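Enterotoxin type A (Staphylococcus aureus, PDB 1DYQ) acts in its natural form as a superantigen that binds MHC class II and T-cell receptor molecules, activates T cells and causes staphylococcal food poisoning. Local coordinates at residues K85-G90 / G111-D116; I128-D133 / I229-S234; N150-E155 / R215-I220. The protein carries 3 engineered substitutions. One frame throughout, in Å; residues are numbered along the deposited sequence.

Interaction 1 (K85-G90 / G111-D116); sequences KVDLYG and GVTLHD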
loop_
_atom_site.group_PDB
_atom_site.type_symbol
_atom_site.label_atom_id
_atom_site.label_comp_id
_atom_site.label_asym_id
_atom_site.label_seq_id
_atom_site.Cartn_x
_atom_site.Cartn_y
_atom_site.Cartn_z
ATOM N N LYS A 85 6.092 -20.658 -1.565
ATOM C CA LYS A 85 6.576 -19.947 -0.385
ATOM C C LYS A 85 6.601 -18.426 -0.729
ATOM O O LYS A 85 7.071 -18.077 -1.805
ATOM C CB LYS A 85 7.938 -20.369 0.090
ATOM C CG LYS A 85 8.005 -21.834 0.578
ATOM C CD LYS A 85 7.291 -21.940 1.919
ATOM C CE LYS A 85 7.713 -23.193 2.674
ATOM N NZ LYS A 85 6.556 -24.117 2.871
ATOM N N VAL A 86 5.869 -17.705 0.092
ATOM C CA VAL A 86 5.694 -16.259 -0.153
ATOM C C VAL A 86 6.010 -15.489 1.104
ATOM O O VAL A 86 5.977 -15.982 2.234
ATOM C CB VAL A 86 4.245 -15.940 -0.584
ATOM C CG1 VAL A 86 3.938 -16.572 -1.919
ATOM C CG2 VAL A 86 3.258 -16.377 0.502
ATOM N N ASP A 87 6.241 -14.179 0.943
ATOM C CA ASP A 87 6.292 -13.215 2.003
ATOM C C ASP A 87 5.090 -12.249 1.820
ATOM O O ASP A 87 4.663 -12.056 0.684
ATOM C CB ASP A 87 7.579 -12.399 2.000
ATOM C CG ASP A 87 8.826 -13.266 2.060
ATOM O OD1 ASP A 87 8.794 -14.328 2.738
ATOM O OD2 ASP A 87 9.831 -12.878 1.427
ATOM N N LEU A 88 4.602 -11.767 2.929
ATOM C CA LEU A 88 3.444 -10.876 2.933
ATOM C C LEU A 88 3.829 -9.506 3.515
ATOM O O LEU A 88 4.552 -9.399 4.473
ATOM C CB LEU A 88 2.326 -11.454 3.830
ATOM C CG LEU A 88 1.916 -12.907 3.451
ATOM C CD1 LEU A 88 0.859 -13.345 4.506
ATOM C CD2 LEU A 88 1.342 -12.962 2.081
ATOM N N TYR A 89 3.259 -8.469 2.881
ATOM C CA TYR A 89 3.394 -7.116 3.434
ATOM C C TYR A 89 2.216 -6.279 2.909
ATOM O O TYR A 89 2.165 -5.913 1.751
ATOM C CB TYR A 89 4.713 -6.431 3.025
ATOM C CG TYR A 89 4.994 -5.152 3.807
ATOM C CD1 TYR A 89 4.154 -4.043 3.721
ATOM C CD2 TYR A 89 6.123 -5.055 4.597
ATOM C CE1 TYR A 89 4.397 -2.891 4.460
ATOM C CE2 TYR A 89 6.386 -3.908 5.334
ATOM C CZ TYR A 89 5.546 -2.832 5.234
ATOM O OH TYR A 89 5.788 -1.696 5.983
ATOM N N GLY A 90 1.175 -6.166 3.751
ATOM C CA GLY A 90 -0.015 -5.438 3.279
ATOM C C GLY A 90 -0.929 -5.101 4.450
ATOM O O GLY A 90 -0.799 -5.686 5.527
ATOM N N GLY A 111 -0.203 -7.670 -1.822
ATOM C CA GLY A 111 0.756 -7.700 -0.736
ATOM C C GLY A 111 1.690 -8.901 -0.754
ATOM O O GLY A 111 2.381 -9.093 0.272
ATOM N N VAL A 112 1.660 -9.728 -1.786
ATOM C CA VAL A 112 2.420 -10.986 -1.748
ATOM C C VAL A 112 3.609 -10.969 -2.696
ATOM O O VAL A 112 3.509 -10.525 -3.831
ATOM C CB VAL A 112 1.465 -12.128 -2.187
ATOM C CG1 VAL A 112 2.140 -13.494 -2.075
ATOM C CG2 VAL A 112 0.224 -12.090 -1.309
ATOM N N THR A 113 4.723 -11.558 -2.250
ATOM C CA THR A 113 5.877 -11.733 -3.131
ATOM C C THR A 113 6.449 -13.158 -2.955
ATOM O O THR A 113 6.358 -13.705 -1.871
ATOM C CB THR A 113 7.024 -10.751 -2.773
ATOM O OG1 THR A 113 7.214 -10.666 -1.400
ATOM C CG2 THR A 113 6.663 -9.364 -3.354
ATOM N N LEU A 114 6.983 -13.699 -4.037
ATOM C CA LEU A 114 7.667 -15.014 -3.892
ATOM C C LEU A 114 8.805 -14.877 -2.914
ATOM O O LEU A 114 9.545 -13.885 -2.933
ATOM C CB LEU A 114 8.160 -15.495 -5.254
ATOM C CG LEU A 114 7.031 -15.833 -6.244
ATOM C CD1 LEU A 114 7.575 -16.036 -7.640
ATOM C CD2 LEU A 114 6.282 -17.056 -5.722
ATOM N N HIS A 115 8.964 -15.868 -2.028
ATOM C CA HIS A 115 9.971 -15.773 -0.991
ATOM C C HIS A 115 11.372 -16.044 -1.540
ATOM O O HIS A 115 12.360 -15.472 -1.164
ATOM C CB HIS A 115 9.670 -16.742 0.137
ATOM C CG HIS A 115 10.707 -16.858 1.196
ATOM N ND1 HIS A 115 10.877 -16.044 2.264
ATOM C CD2 HIS A 115 11.709 -17.818 1.275
ATOM C CE1 HIS A 115 11.916 -16.462 3.009
ATOM N NE2 HIS A 115 12.427 -17.526 2.398
ATOM N N ASP A 116 11.400 -17.140 -2.341
ATOM C CA ASP A 116 12.669 -17.669 -2.746
ATOM C C ASP A 116 13.548 -16.745 -3.584
ATOM O O ASP A 116 13.184 -16.158 -4.556
ATOM C CB ASP A 116 12.631 -19.040 -3.321
ATOM C CG ASP A 116 12.200 -20.150 -2.430
ATOM O OD1 ASP A 116 12.230 -20.091 -1.188
ATOM O OD2 ASP A 116 11.905 -21.257 -3.015
HETATM O O HOH W 1 9.183 -19.040 -3.254
HETATM O O HOH W 2 5.295 -8.977 0.006
HETATM O O HOH W 3 9.538 -11.935 -0.965
HETATM O O HOH W 4 12.518 -13.038 1.214
#
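Lys85 and His115 start an antiparallel strand pairing in the OB-fold domain, where strands 86-90 and 112-114 run at 153° to each other with their axes 4.6 Å apart at closest approach. Lys85 O accepts His115 N at 2.9 Å, and a water also donates to this carbonyl while accepting from Asp116 N. Val86, a non-hydrogen-bonded partner of Leu114, turns its isopropyl group obliquely across Val112; Val86 CB lies 3.6 Å from Val112 CG1, and Tyr81 of helix 75-81 packs against both valines. Asp87 and Thr113 form the hydrogen-bonded pair, exchanging two backbone N-H...O bonds. The Asp87 carboxylate also reaches His115: ND1 of the histidine donates to Asp87 OD1 at 2.7 Å, on the syn lone pair. His115 CG lies anti to its backbone N (chi1 173°), which carries the ring across to this carboxylate. The acceptor lies near the imidazole plane, while the carboxylate plane stands 87° from it. Because Asn41 N donates to the same OD1, that oxygen is gripped twice. A water held by Thr113 OG1 and Leu114 O donates to Asp87 OD2 at 2.6 Å. Glu40 OE1 also approaches OD2, a like-charge closeness that could raise the acid's proton affinity. Leu88 returns to the face of Val112, the two side chains pointing the same way, with Leu88 CD2 3.7 Å from Val112 CG2. One water lies within hydrogen-bonding distance of Gly111 O, Asp87 O and Thr113 OG1, though its two protons cannot serve all three at once. At Tyr89 the backbone closes the pairing: Tyr89 N donates to Gly111 O at 2.8 Å.

Interaction 2 (I128-D133 / I229-S234); sequences INLWLD and IYLYTS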
loop_
_atom_site.group_PDB
_atom_site.type_symbol
_atom_site.label_atom_id
_atom_site.label_comp_id
_atom_site.label_asym_id
_atom_site.label_seq_id
_atom_site.Cartn_x
_atom_site.Cartn_y
_atom_site.Cartn_z
ATOM N N ILE A 128 14.180 9.015 -1.440
ATOM C CA ILE A 128 13.021 9.805 -1.776
ATOM C C ILE A 128 13.382 11.243 -2.172
ATOM O O ILE A 128 14.041 11.937 -1.373
ATOM C CB ILE A 128 12.012 9.881 -0.600
ATOM C CG1 ILE A 128 11.485 8.479 -0.292
ATOM C CG2 ILE A 128 10.861 10.812 -0.988
ATOM C CD1 ILE A 128 10.939 8.291 1.093
ATOM N N ASN A 129 12.930 11.663 -3.322
ATOM C CA ASN A 129 13.008 13.103 -3.686
ATOM C C ASN A 129 11.622 13.699 -3.356
ATOM O O ASN A 129 10.637 13.256 -3.942
ATOM C CB ASN A 129 13.270 13.268 -5.162
ATOM C CG ASN A 129 14.563 12.603 -5.635
ATOM O OD1 ASN A 129 14.553 11.831 -6.588
ATOM N ND2 ASN A 129 15.642 12.878 -4.932
ATOM N N LEU A 130 11.580 14.640 -2.436
ATOM C CA LEU A 130 10.306 15.251 -2.076
ATOM C C LEU A 130 10.355 16.769 -2.340
ATOM O O LEU A 130 11.273 17.434 -1.858
ATOM C CB LEU A 130 9.947 14.986 -0.623
ATOM C CG LEU A 130 8.547 15.423 -0.177
ATOM C CD1 LEU A 130 8.037 14.482 0.909
ATOM C CD2 LEU A 130 8.585 16.843 0.425
ATOM N N TRP A 131 9.362 17.252 -3.027
ATOM C CA TRP A 131 9.205 18.699 -3.249
ATOM C C TRP A 131 7.900 19.157 -2.587
ATOM O O TRP A 131 6.881 18.469 -2.716
ATOM C CB TRP A 131 9.194 19.023 -4.724
ATOM C CG TRP A 131 10.500 18.824 -5.437
ATOM C CD1 TRP A 131 11.483 19.754 -5.596
ATOM C CD2 TRP A 131 10.944 17.646 -6.119
ATOM N NE1 TRP A 131 12.522 19.230 -6.327
ATOM C CE2 TRP A 131 12.208 17.934 -6.684
ATOM C CE3 TRP A 131 10.400 16.377 -6.343
ATOM C CZ2 TRP A 131 12.934 17.007 -7.398
ATOM C CZ3 TRP A 131 11.123 15.450 -7.059
ATOM C CH2 TRP A 131 12.393 15.767 -7.595
ATOM N N LEU A 132 7.960 20.280 -1.891
ATOM C CA LEU A 132 6.749 20.896 -1.319
ATOM C C LEU A 132 6.587 22.303 -1.927
ATOM O O LEU A 132 7.482 23.142 -1.718
ATOM C CB LEU A 132 6.854 20.977 0.172
ATOM C CG LEU A 132 5.803 21.818 0.931
ATOM C CD1 LEU A 132 4.438 21.135 0.815
ATOM C CD2 LEU A 132 6.231 21.943 2.383
ATOM N N ASP A 133 5.585 22.493 -2.739
ATOM C CA ASP A 133 5.413 23.759 -3.481
ATOM C C ASP A 133 6.680 24.077 -4.257
ATOM O O ASP A 133 7.154 25.217 -4.303
ATOM C CB ASP A 133 5.031 24.893 -2.548
ATOM C CG ASP A 133 3.650 24.706 -1.915
ATOM O OD1 ASP A 133 2.708 24.366 -2.648
ATOM O OD2 ASP A 133 3.553 24.921 -0.692
ATOM N N ILE A 229 8.068 12.398 -4.613
ATOM C CA ILE A 229 6.830 12.892 -4.002
ATOM C C ILE A 229 6.697 14.389 -4.287
ATOM O O ILE A 229 7.671 15.124 -4.005
ATOM C CB ILE A 229 6.838 12.607 -2.496
ATOM C CG1 ILE A 229 6.783 11.058 -2.275
ATOM C CG2 ILE A 229 5.600 13.218 -1.841
ATOM C CD1 ILE A 229 6.948 10.671 -0.831
ATOM N N TYR A 230 5.608 14.782 -4.851
ATOM C CA TYR A 230 5.304 16.196 -5.142
ATOM C C TYR A 230 4.069 16.613 -4.329
ATOM O O TYR A 230 2.996 16.035 -4.545
ATOM C CB TYR A 230 5.000 16.357 -6.633
ATOM C CG TYR A 230 6.040 15.760 -7.550
ATOM C CD1 TYR A 230 5.955 14.438 -7.977
ATOM C CD2 TYR A 230 7.141 16.513 -7.976
ATOM C CE1 TYR A 230 6.920 13.878 -8.780
ATOM C CE2 TYR A 230 8.098 15.960 -8.806
ATOM C CZ TYR A 230 7.984 14.656 -9.203
ATOM O OH TYR A 230 8.940 14.073 -10.016
ATOM N N LEU A 231 4.244 17.559 -3.433
ATOM C CA LEU A 231 3.157 18.037 -2.585
ATOM C C LEU A 231 2.945 19.557 -2.853
ATOM O O LEU A 231 3.915 20.252 -3.094
ATOM C CB LEU A 231 3.479 17.859 -1.127
ATOM C CG LEU A 231 3.924 16.457 -0.652
ATOM C CD1 LEU A 231 4.305 16.506 0.800
ATOM C CD2 LEU A 231 2.762 15.484 -0.904
ATOM N N TYR A 232 1.686 19.930 -2.838
ATOM C CA TYR A 232 1.343 21.359 -3.078
ATOM C C TYR A 232 0.360 21.812 -2.007
ATOM O O TYR A 232 -0.544 21.072 -1.636
ATOM C CB TYR A 232 0.714 21.506 -4.454
ATOM C CG TYR A 232 1.555 20.938 -5.582
ATOM C CD1 TYR A 232 1.434 19.589 -5.929
ATOM C CD2 TYR A 232 2.511 21.699 -6.227
ATOM C CE1 TYR A 232 2.230 19.035 -6.905
ATOM C CE2 TYR A 232 3.295 21.154 -7.230
ATOM C CZ TYR A 232 3.150 19.822 -7.561
ATOM O OH TYR A 232 3.936 19.264 -8.545
ATOM N N THR A 233 0.502 23.076 -1.559
ATOM C CA THR A 233 -0.406 23.603 -0.553
ATOM C C THR A 233 -1.560 24.400 -1.133
ATOM O O THR A 233 -2.273 25.100 -0.388
ATOM C CB THR A 233 0.321 24.421 0.518
ATOM O OG1 THR A 233 1.044 25.493 -0.112
ATOM C CG2 THR A 233 1.266 23.556 1.322
ATOM N N SER A 234 -1.782 24.319 -2.413
ATOM C CA SER A 234 -2.896 24.924 -3.101
ATOM C C SER A 234 -3.205 24.139 -4.378
ATOM O O SER A 234 -4.126 24.546 -5.102
ATOM C CB SER A 234 -2.620 26.383 -3.456
ATOM O OG SER A 234 -1.415 26.502 -4.175
ATOM O OXT SER A 234 -2.439 23.188 -4.660
#
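Strands 128-132 and 229-232 run parallel, 13° apart in direction, with axes approaching to 4.8 Å. The bonds alternate in the parallel manner: Ile229 stands between Asn129 and Trp131, giving its N-H to Asn129 O and taking Trp131 N on its own carbonyl, and Leu231 does the same between Trp131 and Asp133. All four bonds are nearly straight. On one face the Trp131 six-membered ring lies beside the Tyr230 ring, planes only 6° apart but centroids separated by 5.1 Å, the rings slid so far past each other that only their rims meet; the touch is Trp131 CE3 against Tyr230 CE2 at 3.4 Å. The other face is aliphatic: Leu130 CD1 meets Ile229 CG2 at 3.9 Å, and Leu132 CD1 lies as far from Leu231 CB. Beyond the strands Asp133 clamps Thr233 with both oxygens. OD1 of the aspartate takes Thr233 N at 2.8 Å and its OD2 takes Thr233 OG1 at 2.6 Å, each on the syn side but somewhat out of the carboxylate plane. With chi1 at 57°, the hydroxyl sits between its own backbone N and carbonyl carbon, close enough to the N-H for one carboxylate to span both. This parallel pair is the central one of a beta-grasp sheet. Its Asn129 end lies beside the zinc site of His188, His226 and Asp228, helix 153-168 packs Leu164 and Tyr168 on the aliphatic face, and strands 135-137 and 182-188 run antiparallel to the two strands.

Interaction 3 (N150-E155 / R215-I220); sequences NVTVQE and RDNKTI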
loop_
_atom_site.group_PDB
_atom_site.type_symbol
_atom_site.label_atom_id
_atom_site.label_comp_id
_atom_site.label_asym_id
_atom_site.label_seq_id
_atom_site.Cartn_x
_atom_site.Cartn_y
_atom_site.Cartn_z
ATOM N N ASN A 150 12.326 -8.007 -5.423
ATOM C CA ASN A 150 11.043 -7.723 -6.070
ATOM C C ASN A 150 10.035 -7.383 -4.975
ATOM O O ASN A 150 9.863 -8.180 -4.030
ATOM C CB ASN A 150 10.602 -9.020 -6.790
ATOM C CG ASN A 150 9.143 -8.969 -7.169
ATOM O OD1 ASN A 150 8.305 -9.613 -6.536
ATOM N ND2 ASN A 150 8.829 -8.148 -8.154
ATOM N N VAL A 151 9.577 -6.139 -4.922
ATOM C CA VAL A 151 8.778 -5.645 -3.815
ATOM C C VAL A 151 7.427 -5.160 -4.308
ATOM O O VAL A 151 7.299 -4.639 -5.411
ATOM C CB VAL A 151 9.507 -4.514 -3.074
ATOM C CG1 VAL A 151 9.727 -3.301 -3.999
ATOM C CG2 VAL A 151 8.794 -4.096 -1.813
ATOM N N THR A 152 6.373 -5.328 -3.486
ATOM C CA THR A 152 5.092 -4.777 -3.902
ATOM C C THR A 152 5.190 -3.222 -3.828
ATOM O O THR A 152 5.798 -2.687 -2.901
ATOM C CB THR A 152 3.896 -5.232 -3.089
ATOM O OG1 THR A 152 3.940 -4.908 -1.732
ATOM C CG2 THR A 152 3.703 -6.763 -3.274
ATOM N N VAL A 153 4.492 -2.614 -4.755
ATOM C CA VAL A 153 4.273 -1.148 -4.641
ATOM C C VAL A 153 3.551 -0.853 -3.348
ATOM O O VAL A 153 3.894 0.091 -2.613
ATOM C CB VAL A 153 3.534 -0.583 -5.836
ATOM C CG1 VAL A 153 3.149 0.890 -5.557
ATOM C CG2 VAL A 153 4.387 -0.657 -7.100
ATOM N N GLN A 154 2.605 -1.713 -2.911
ATOM C CA GLN A 154 1.944 -1.559 -1.634
ATOM C C GLN A 154 2.890 -1.403 -0.475
ATOM O O GLN A 154 2.743 -0.491 0.350
ATOM C CB GLN A 154 0.950 -2.745 -1.380
ATOM C CG GLN A 154 0.355 -2.709 0.011
ATOM C CD GLN A 154 -0.832 -3.687 0.216
ATOM O OE1 GLN A 154 -1.548 -3.505 1.208
ATOM N NE2 GLN A 154 -0.927 -4.653 -0.638
ATOM N N GLU A 155 3.923 -2.241 -0.355
ATOM C CA GLU A 155 4.881 -2.157 0.728
ATOM C C GLU A 155 5.564 -0.772 0.779
ATOM O O GLU A 155 5.771 -0.243 1.844
ATOM C CB GLU A 155 5.923 -3.268 0.652
ATOM C CG GLU A 155 7.050 -3.156 1.653
ATOM C CD GLU A 155 7.961 -4.352 1.702
ATOM O OE1 GLU A 155 7.558 -5.457 1.267
ATOM O OE2 GLU A 155 9.121 -4.203 2.172
ATOM N N ARG A 215 -4.833 -4.429 -5.431
ATOM C CA ARG A 215 -5.316 -5.779 -5.772
ATOM C C ARG A 215 -4.665 -6.354 -6.974
ATOM O O ARG A 215 -4.733 -7.587 -7.221
ATOM C CB ARG A 215 -6.852 -5.736 -5.896
ATOM C CG ARG A 215 -7.474 -7.160 -5.774
ATOM C CD ARG A 215 -9.002 -7.037 -5.829
ATOM N NE ARG A 215 -9.484 -6.870 -7.173
ATOM C CZ ARG A 215 -10.766 -6.968 -7.574
ATOM N NH1 ARG A 215 -11.702 -7.176 -6.655
ATOM N NH2 ARG A 215 -11.062 -6.807 -8.833
ATOM N N ASP A 216 -4.007 -5.555 -7.825
ATOM C CA ASP A 216 -3.198 -6.095 -8.900
ATOM C C ASP A 216 -1.900 -6.747 -8.430
ATOM O O ASP A 216 -1.183 -7.352 -9.242
ATOM C CB ASP A 216 -2.897 -4.986 -9.913
ATOM C CG ASP A 216 -2.087 -3.832 -9.392
ATOM O OD1 ASP A 216 -1.726 -3.672 -8.224
ATOM O OD2 ASP A 216 -1.777 -2.939 -10.277
ATOM N N ASN A 217 -1.551 -6.602 -7.150
ATOM C CA ASN A 217 -0.303 -7.113 -6.616
ATOM C C ASN A 217 0.882 -6.720 -7.500
ATOM O O ASN A 217 1.800 -7.471 -7.743
ATOM C CB ASN A 217 -0.352 -8.655 -6.454
ATOM C CG ASN A 217 0.539 -9.150 -5.359
ATOM O OD1 ASN A 217 0.103 -9.462 -4.244
ATOM N ND2 ASN A 217 1.856 -9.232 -5.572
ATOM N N LYS A 218 0.856 -5.414 -7.902
ATOM C CA LYS A 218 1.983 -4.927 -8.715
ATOM C C LYS A 218 3.280 -5.022 -7.920
ATOM O O LYS A 218 3.365 -4.540 -6.780
ATOM C CB LYS A 218 1.713 -3.472 -9.124
ATOM C CG LYS A 218 2.830 -2.853 -9.932
ATOM C CD LYS A 218 2.906 -3.384 -11.339
ATOM C CE LYS A 218 3.813 -2.436 -12.176
ATOM N NZ LYS A 218 4.068 -3.043 -13.509
ATOM N N THR A 219 4.314 -5.569 -8.554
ATOM C CA THR A 219 5.624 -5.665 -7.932
ATOM C C THR A 219 6.642 -4.953 -8.835
ATOM O O THR A 219 6.415 -4.878 -10.036
ATOM C CB THR A 219 6.071 -7.140 -7.787
ATOM O OG1 THR A 219 7.209 -7.252 -6.934
ATOM C CG2 THR A 219 6.450 -7.703 -9.152
ATOM N N ILE A 220 7.636 -4.386 -8.195
ATOM C CA ILE A 220 8.709 -3.725 -8.967
ATOM C C ILE A 220 10.056 -4.120 -8.405
ATOM O O ILE A 220 10.208 -4.582 -7.264
ATOM C CB ILE A 220 8.563 -2.195 -8.952
ATOM C CG1 ILE A 220 8.709 -1.640 -7.555
ATOM C CG2 ILE A 220 7.309 -1.735 -9.672
ATOM C CD1 ILE A 220 8.528 -0.150 -7.390
HETATM O O HOH W 5 1.386 -3.568 -5.017
#
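Val151 and Ile220 form the hydrogen-bonded pair of a short antiparallel sheet, joined by Val151 N to Ile220 O at 2.9 Å and Ile220 N to Val151 O at 2.8 Å. The side chains share a face of the sheet and lie alongside; with chi1 at 63° and 64°, both CG1 atoms sit in the crowded position between backbone N and carbonyl carbon. There Val151 CG1 meets Ile220 CG1 at 4.1 Å. The other branch of the isoleucine, Ile220 CG2, reaches Val153 CG2 at 4.0 Å, so Ile220 touches both valines. The same methyl of Val153 rests against the aliphatic CG of Lys218. Thr152 splits its two branches. With chi1 at 61° its OG1 caps the following helix as N-cap, accepting Glu155 N at 3.0 Å, while its CG2 lies 3.8 Å from Asn217 ND2, an amide nitrogen whose polar partner is Val112 O. Val153 N, in the first turn, is bonded to Lys218 O at 3.0 Å; a water donates to that carbonyl too and accepts from Gln154 N. Nearby, Asp216 OD1 accepts Lys218 N in an Asx turn before strand 219-221. The approach of Asn150 to Thr219 is doubtful, since each has two conformers. Phe187 of strand 182-188 packs on Val153 and Ile220, whereas strand 105-114 of the OB-fold domain lies against Thr152 through Thr113, and helix 153-168 leads away from the cap.

Interactions 1 and 3 are largely buried and adjoin, their centres about 10 Å apart; interaction 2 is only partly buried and lies on the opposite side of the chain's centre from interaction 1, about 31 Å away between centres. The seam between 1 and 3 joins the OB-fold domain to the beta-grasp domain, with Asn217 and Gln154 set against Gly111. Interactions 2 and 3 share the beta-grasp domain, 3 being nested in the chain loop that 2 closes, and helix 153-168 serves both. Their chemistry differs accordingly: a water-laced carboxylate-imidazole contact in 1, aromatic and aliphatic faces of a parallel pair in 2, and valine-isoleucine packing beside a capped helix start in 3.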